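Local coordinates for protein cadherin-related family member 2 (Mus musculus, PDB 5CYX) that probably joins adjacent epithelial microvilli through calcium-dependent complexes with a partner adhesion protein, and so controls how the microvilli pack, at residues 116-119 against 120-124; 176-179 against 180-183; 233-236 against 237-241. All coordinates share one frame; numbering follows the deposited sequence.

Contact 1 (116-119 against 120-124); sequences ETLP and VGSVV. With CA (calcium ion), chain E.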
loop_
_atom_site.group_PDB
_atom_site.type_symbol
_atom_site.label_atom_id
_atom_site.label_comp_id
_atom_site.label_asym_id
_atom_site.label_seq_id
_atom_site.Cartn_x
_atom_site.Cartn_y
_atom_site.Cartn_z
ATOM N N GLU A 116 -14.839 9.231 -9.619
ATOM C CA GLU A 116 -15.072 9.431 -8.171
ATOM C C GLU A 116 -15.315 8.081 -7.469
ATOM O O GLU A 116 -15.059 8.018 -6.275
ATOM C CB GLU A 116 -16.205 10.398 -7.879
ATOM C CG GLU A 116 -17.618 9.879 -8.047
ATOM C CD GLU A 116 -18.716 10.944 -7.906
ATOM O OE1 GLU A 116 -18.628 11.949 -7.106
ATOM O OE2 GLU A 116 -19.753 10.718 -8.586
ATOM N N THR A 117 -15.800 7.046 -8.176
ATOM C CA THR A 117 -15.974 5.680 -7.548
ATOM C C THR A 117 -14.684 4.868 -7.437
ATOM O O THR A 117 -14.736 3.754 -6.981
ATOM C CB THR A 117 -17.003 4.775 -8.266
ATOM O OG1 THR A 117 -16.665 4.684 -9.639
ATOM C CG2 THR A 117 -18.407 5.310 -8.132
ATOM N N LEU A 118 -13.539 5.399 -7.884
ATOM C CA LEU A 118 -12.256 4.722 -7.709
ATOM C C LEU A 118 -12.136 4.092 -6.290
ATOM O O LEU A 118 -12.279 4.802 -5.270
ATOM C CB LEU A 118 -11.102 5.678 -7.951
ATOM C CG LEU A 118 -9.717 5.057 -8.049
ATOM C CD1 LEU A 118 -9.587 4.104 -9.251
ATOM C CD2 LEU A 118 -8.676 6.167 -8.098
ATOM N N PRO A 119 -11.880 2.777 -6.224
ATOM C CA PRO A 119 -11.822 2.189 -4.875
ATOM C C PRO A 119 -10.589 2.582 -4.042
ATOM O O PRO A 119 -9.497 2.859 -4.565
ATOM C CB PRO A 119 -11.825 0.684 -5.112
ATOM C CG PRO A 119 -12.169 0.480 -6.556
ATOM C CD PRO A 119 -11.915 1.740 -7.288
ATOM N N VAL A 120 -10.787 2.617 -2.727
ATOM C CA VAL A 120 -9.715 2.875 -1.839
ATOM C C VAL A 120 -8.688 1.734 -1.967
ATOM O O VAL A 120 -9.061 0.598 -1.962
ATOM C CB VAL A 120 -10.246 3.000 -0.372
ATOM C CG1 VAL A 120 -9.092 3.111 0.571
ATOM C CG2 VAL A 120 -11.095 4.255 -0.234
ATOM N N GLY A 121 -7.412 2.101 -1.950
ATOM C CA GLY A 121 -6.272 1.301 -2.204
ATOM C C GLY A 121 -5.852 1.307 -3.680
ATOM O O GLY A 121 -4.835 0.694 -4.039
ATOM N N SER A 122 -6.625 1.962 -4.534
ATOM C CA SER A 122 -6.201 2.132 -5.941
ATOM C C SER A 122 -5.066 3.113 -6.075
ATOM O O SER A 122 -5.086 4.201 -5.444
ATOM C CB SER A 122 -7.332 2.642 -6.805
ATOM O OG SER A 122 -8.504 1.864 -6.796
ATOM N N VAL A 123 -4.152 2.821 -6.993
ATOM C CA VAL A 123 -3.180 3.805 -7.464
ATOM C C VAL A 123 -3.843 4.885 -8.344
ATOM O O VAL A 123 -4.471 4.599 -9.355
ATOM C CB VAL A 123 -1.971 3.198 -8.211
ATOM C CG1 VAL A 123 -1.124 4.278 -8.877
ATOM C CG2 VAL A 123 -1.085 2.436 -7.235
ATOM N N VAL A 124 -3.593 6.132 -7.973
ATOM C CA VAL A 124 -4.104 7.299 -8.662
ATOM C C VAL A 124 -3.161 7.770 -9.746
ATOM O O VAL A 124 -3.600 8.169 -10.768
ATOM C CB VAL A 124 -4.332 8.487 -7.687
ATOM C CG1 VAL A 124 -4.606 9.815 -8.445
ATOM C CG2 VAL A 124 -5.479 8.152 -6.797
HETATM CA CA CA E . -21.883 11.517 -8.623
HETATM O O HOH W 1 -21.101 12.727 -6.734
#
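A first torsion of -56° sets OG of S122 beside its own backbone N, while chi1 of L118 (-169°) turns CG away from the backbone N and brings its methyls against S122 and V124. S122 OG and N then grip one acceptor: OG donates to P119 O at 2.6 Å and N at 3.0 Å, with an N-H...O angle of 151°. Serine suits the place, its hydroxyl short enough to join its own amide on that oxygen. Both donors approach from one face of that carbonyl, tilted from its plane, and P119 CD lies 3.4 Å from S122 OG. P119 to S122 form a type II beta turn leading into strand 123-126 in the second cadherin repeat; G121, at its third position, takes the positive phi that suits glycine. L118 CD1 lies 3.5 Å from S122 OG, and L118 CD2 meets V124 CG2 at 4.0 Å. With only an alanine at L118, V124 CG2 would probably lose the leucine methyl and a gap would open beside S122. E116 OE2 binds calcium at 2.3 Å, its OE1 accepts from a water on that ion, and D214, E215, D217 and D250 complete the site.

Contact 2 (176-179 against 180-183); sequences NKSA and FYQL
The backbone runs extended through S178, kinks at A179 and straightens again at F180, where strand 180-189 begins; this bend brings the hydroxyl of S178 to the carbonyl of F180. A chi1 of 180° swings S178 OG to the side opposite the backbone N, and it donates to F180 O at 2.5 Å, tilted only slightly (16°) from the carbonyl plane. A serine suits this place because its short arm reaches past A179 to the carbonyl two positions further on, that of the first residue of the strand. The same side chain also meets Y181: OG stands 4.3 Å above the plane of the ring, displaced toward the rim, and S178 CB is 3.6 Å from Y181 OH. K177 adds its CB, likewise 3.6 Å from Y181 OH, before its extended chain carries NZ away to T171 O. A water in the ring plane of Y181, at the phenol edge, joins the two segments a second time, lying 2.8 Å from Y181 OH and donating to S178 O. A tyrosine serves well here, since the ring is buried while its hydroxyl still reaches this water; F158 packs edge-to-face with it. In the second cadherin repeat, strand 180-189 lies inside a four-stranded sheet, between strand 206-213, where Y181 pairs with I210, and strand 140-148, where Q182 pairs with I148.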
loop_
_atom_site.group_PDB
_atom_site.type_symbol
_atom_site.label_atom_id
_atom_site.label_comp_id
_atom_site.label_asym_id
_atom_site.label_seq_id
_atom_site.Cartn_x
_atom_site.Cartn_y
_atom_site.Cartn_z
ATOM N N ASN A 176 -19.758 16.431 -3.254
ATOM C CA ASN A 176 -19.691 16.690 -1.816
ATOM C C ASN A 176 -18.320 16.923 -1.209
ATOM O O ASN A 176 -18.250 17.323 -0.041
ATOM C CB ASN A 176 -20.406 15.567 -1.088
ATOM C CG ASN A 176 -21.840 15.426 -1.556
ATOM O OD1 ASN A 176 -22.269 14.358 -2.036
ATOM N ND2 ASN A 176 -22.583 16.527 -1.463
ATOM N N LYS A 177 -17.245 16.693 -1.967
ATOM C CA LYS A 177 -15.893 16.958 -1.486
ATOM C C LYS A 177 -15.233 17.995 -2.376
ATOM O O LYS A 177 -15.092 19.159 -1.976
ATOM C CB LYS A 177 -15.069 15.648 -1.371
ATOM C CG LYS A 177 -15.524 14.784 -0.204
ATOM C CD LYS A 177 -14.832 13.414 -0.183
ATOM C CE LYS A 177 -15.075 12.697 1.159
ATOM N NZ LYS A 177 -14.147 11.547 1.395
ATOM N N SER A 178 -14.851 17.596 -3.582
ATOM C CA SER A 178 -14.174 18.483 -4.496
ATOM C C SER A 178 -14.077 17.804 -5.858
ATOM O O SER A 178 -13.830 16.607 -5.936
ATOM C CB SER A 178 -12.770 18.822 -3.993
ATOM O OG SER A 178 -12.106 19.692 -4.896
ATOM N N ALA A 179 -14.227 18.605 -6.901
ATOM C CA ALA A 179 -14.005 18.176 -8.272
ATOM C C ALA A 179 -12.515 18.143 -8.653
ATOM O O ALA A 179 -12.158 17.612 -9.702
ATOM C CB ALA A 179 -14.755 19.120 -9.206
ATOM N N PHE A 180 -11.658 18.737 -7.823
ATOM C CA PHE A 180 -10.248 18.922 -8.167
ATOM C C PHE A 180 -9.356 18.913 -6.926
ATOM O O PHE A 180 -9.764 19.342 -5.838
ATOM C CB PHE A 180 -10.060 20.239 -8.961
ATOM C CG PHE A 180 -8.648 20.479 -9.468
ATOM C CD1 PHE A 180 -8.213 19.935 -10.672
ATOM C CD2 PHE A 180 -7.767 21.299 -8.761
ATOM C CE1 PHE A 180 -6.929 20.181 -11.142
ATOM C CE2 PHE A 180 -6.483 21.541 -9.225
ATOM C CZ PHE A 180 -6.062 20.979 -10.410
ATOM N N TYR A 181 -8.145 18.414 -7.107
ATOM C CA TYR A 181 -7.093 18.496 -6.122
ATOM C C TYR A 181 -5.780 18.775 -6.840
ATOM O O TYR A 181 -5.574 18.345 -7.962
ATOM C CB TYR A 181 -6.951 17.229 -5.276
ATOM C CG TYR A 181 -8.211 16.800 -4.541
ATOM C CD1 TYR A 181 -9.131 15.969 -5.156
ATOM C CD2 TYR A 181 -8.471 17.217 -3.220
ATOM C CE1 TYR A 181 -10.289 15.626 -4.540
ATOM C CE2 TYR A 181 -9.627 16.863 -2.573
ATOM C CZ TYR A 181 -10.527 16.066 -3.219
ATOM O OH TYR A 181 -11.684 15.687 -2.620
ATOM N N GLN A 182 -4.911 19.493 -6.158
ATOM C CA GLN A 182 -3.565 19.682 -6.553
ATOM C C GLN A 182 -2.680 19.262 -5.394
ATOM O O GLN A 182 -2.750 19.824 -4.301
ATOM C CB GLN A 182 -3.291 21.152 -6.880
ATOM C CG GLN A 182 -1.874 21.356 -7.394
ATOM C CD GLN A 182 -1.526 22.827 -7.496
ATOM O OE1 GLN A 182 -2.085 23.512 -8.322
ATOM N NE2 GLN A 182 -0.614 23.305 -6.667
ATOM N N LEU A 183 -1.805 18.320 -5.674
ATOM C CA LEU A 183 -0.879 17.790 -4.707
ATOM C C LEU A 183 0.473 18.365 -5.041
ATOM O O LEU A 183 0.866 18.360 -6.224
ATOM C CB LEU A 183 -0.796 16.275 -4.827
ATOM C CG LEU A 183 -1.895 15.374 -4.315
ATOM C CD1 LEU A 183 -3.219 15.595 -4.992
ATOM C CD2 LEU A 183 -1.442 13.940 -4.540
HETATM O O HOH W 2 -13.467 14.349 -4.291
#

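Contact 3 (233-236 against 237-241); sequences EDAT and LGTSV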
loop_
_atom_site.group_PDB
_atom_site.type_symbol
_atom_site.label_atom_id
_atom_site.label_comp_id
_atom_site.label_asym_id
_atom_site.label_seq_id
_atom_site.Cartn_x
_atom_site.Cartn_y
_atom_site.Cartn_z
ATOM N N GLU A 233 -63.237 23.576 -12.224
ATOM C CA GLU A 233 -63.795 22.216 -12.339
ATOM C C GLU A 233 -64.277 21.865 -13.765
ATOM O O GLU A 233 -64.516 20.706 -14.058
ATOM C CB GLU A 233 -64.942 21.991 -11.350
ATOM C CG GLU A 233 -66.233 22.757 -11.639
ATOM C CD GLU A 233 -67.348 22.419 -10.659
ATOM O OE1 GLU A 233 -67.684 21.220 -10.544
ATOM O OE2 GLU A 233 -67.894 23.342 -10.012
ATOM N N ASP A 234 -64.461 22.882 -14.602
ATOM C CA ASP A 234 -64.857 22.734 -16.004
ATOM C C ASP A 234 -63.680 22.849 -16.973
ATOM O O ASP A 234 -63.890 22.953 -18.172
ATOM C CB ASP A 234 -65.866 23.832 -16.351
ATOM C CG ASP A 234 -65.241 25.240 -16.326
ATOM O OD1 ASP A 234 -64.151 25.427 -15.709
ATOM O OD2 ASP A 234 -65.849 26.153 -16.930
ATOM N N ALA A 235 -62.452 22.878 -16.452
ATOM C CA ALA A 235 -61.257 22.969 -17.280
ATOM C C ALA A 235 -61.207 21.776 -18.221
ATOM O O ALA A 235 -61.489 20.653 -17.812
ATOM C CB ALA A 235 -60.014 23.011 -16.421
ATOM N N THR A 236 -60.883 22.047 -19.481
ATOM C CA THR A 236 -60.910 21.044 -20.537
ATOM C C THR A 236 -59.717 20.062 -20.494
ATOM O O THR A 236 -58.699 20.327 -19.861
ATOM C CB THR A 236 -60.856 21.746 -21.910
ATOM O OG1 THR A 236 -59.803 22.708 -21.867
ATOM C CG2 THR A 236 -62.168 22.466 -22.239
ATOM N N LEU A 237 -59.842 18.955 -21.232
ATOM C CA LEU A 237 -58.802 17.936 -21.345
ATOM C C LEU A 237 -57.518 18.597 -21.854
ATOM O O LEU A 237 -57.524 19.238 -22.897
ATOM C CB LEU A 237 -59.273 16.843 -22.323
ATOM C CG LEU A 237 -58.358 15.677 -22.660
ATOM C CD1 LEU A 237 -57.965 14.902 -21.414
ATOM C CD2 LEU A 237 -59.029 14.753 -23.657
ATOM N N GLY A 238 -56.431 18.467 -21.098
ATOM C CA GLY A 238 -55.129 19.063 -21.444
ATOM C C GLY A 238 -54.770 20.451 -20.896
ATOM O O GLY A 238 -53.732 20.990 -21.238
ATOM N N THR A 239 -55.617 21.047 -20.072
ATOM C CA THR A 239 -55.299 22.344 -19.437
ATOM C C THR A 239 -54.092 22.231 -18.499
ATOM O O THR A 239 -54.071 21.364 -17.623
ATOM C CB THR A 239 -56.517 22.881 -18.648
ATOM O OG1 THR A 239 -57.649 22.961 -19.505
ATOM C CG2 THR A 239 -56.267 24.286 -18.075
ATOM N N SER A 240 -53.098 23.105 -18.672
ATOM C CA SER A 240 -51.984 23.205 -17.716
ATOM C C SER A 240 -52.486 23.593 -16.331
ATOM O O SER A 240 -53.386 24.406 -16.199
ATOM C CB SER A 240 -50.973 24.266 -18.129
ATOM O OG SER A 240 -50.367 23.924 -19.342
ATOM N N VAL A 241 -51.876 23.005 -15.316
ATOM C CA VAL A 241 -52.200 23.279 -13.943
ATOM C C VAL A 241 -50.983 23.896 -13.254
ATOM O O VAL A 241 -51.089 24.960 -12.644
ATOM C CB VAL A 241 -52.656 21.993 -13.241
ATOM C CG1 VAL A 241 -53.001 22.262 -11.770
ATOM C CG2 VAL A 241 -53.864 21.440 -13.959
#
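T239 turns its side chain back toward A235 and T236, and its CB and OG1 find neighbours there. Its CB lies 4.1 Å from A235 CB and 3.6 Å from T236 O. From CB, a chi1 of -55° places OG1 beside the backbone N, so that hydroxyl and amide face the same way: OG1 donates to T236 O at 2.9 Å, and T239 N donates to T236 O at 3.2 Å, with an N-H...O angle of 158°. The two donors reach this oxygen from one face of its plane, each tilted from it by a similar amount. T239 OG1 also comes to 3.9 Å from A235 CB and 3.2 Å from T236 OG1, the side chains of the two threonines crossing at about a right angle. A small alanine fits here, its single methyl lying against the T239 hydroxyl without a longer chain to crowd it. The doubly gripped oxygen closes a type II beta turn from T236 to T239. With its positive phi, G238 sits where any CB would collide with the carbonyl oxygen of L237, which accounts for the glycine. In the third cadherin repeat the turn follows strand 228-231 and leads into strand 240-248. G238 and T239 pair through their backbones with V280 of the adjacent strand 277-280, while the V241 side chain reaches I322 on strand 315-324 of the other sheet.

In the fold
Along the chain the contacts come in the order 1, 2, 3, without overlap. Contacts 1 and 2 share the second cadherin repeat: their centres are 14 Å apart and their nearest atoms about 6 Å, with no touch. Contact 1 leads into strand 123-126 of the three-stranded sheet, contact 2 into strand 180-189 of the four-stranded one: different sheets of the domain. Contact 3 is the counterpart of contact 1 in the third repeat, the turn between strands 228-231 and 240-248, its centre 53 Å from that of contact 1 and 49 Å from that of contact 2. The calcium site holding E116 lies between these two repeats, consistent with the calcium-stiffened linkers of cadherins.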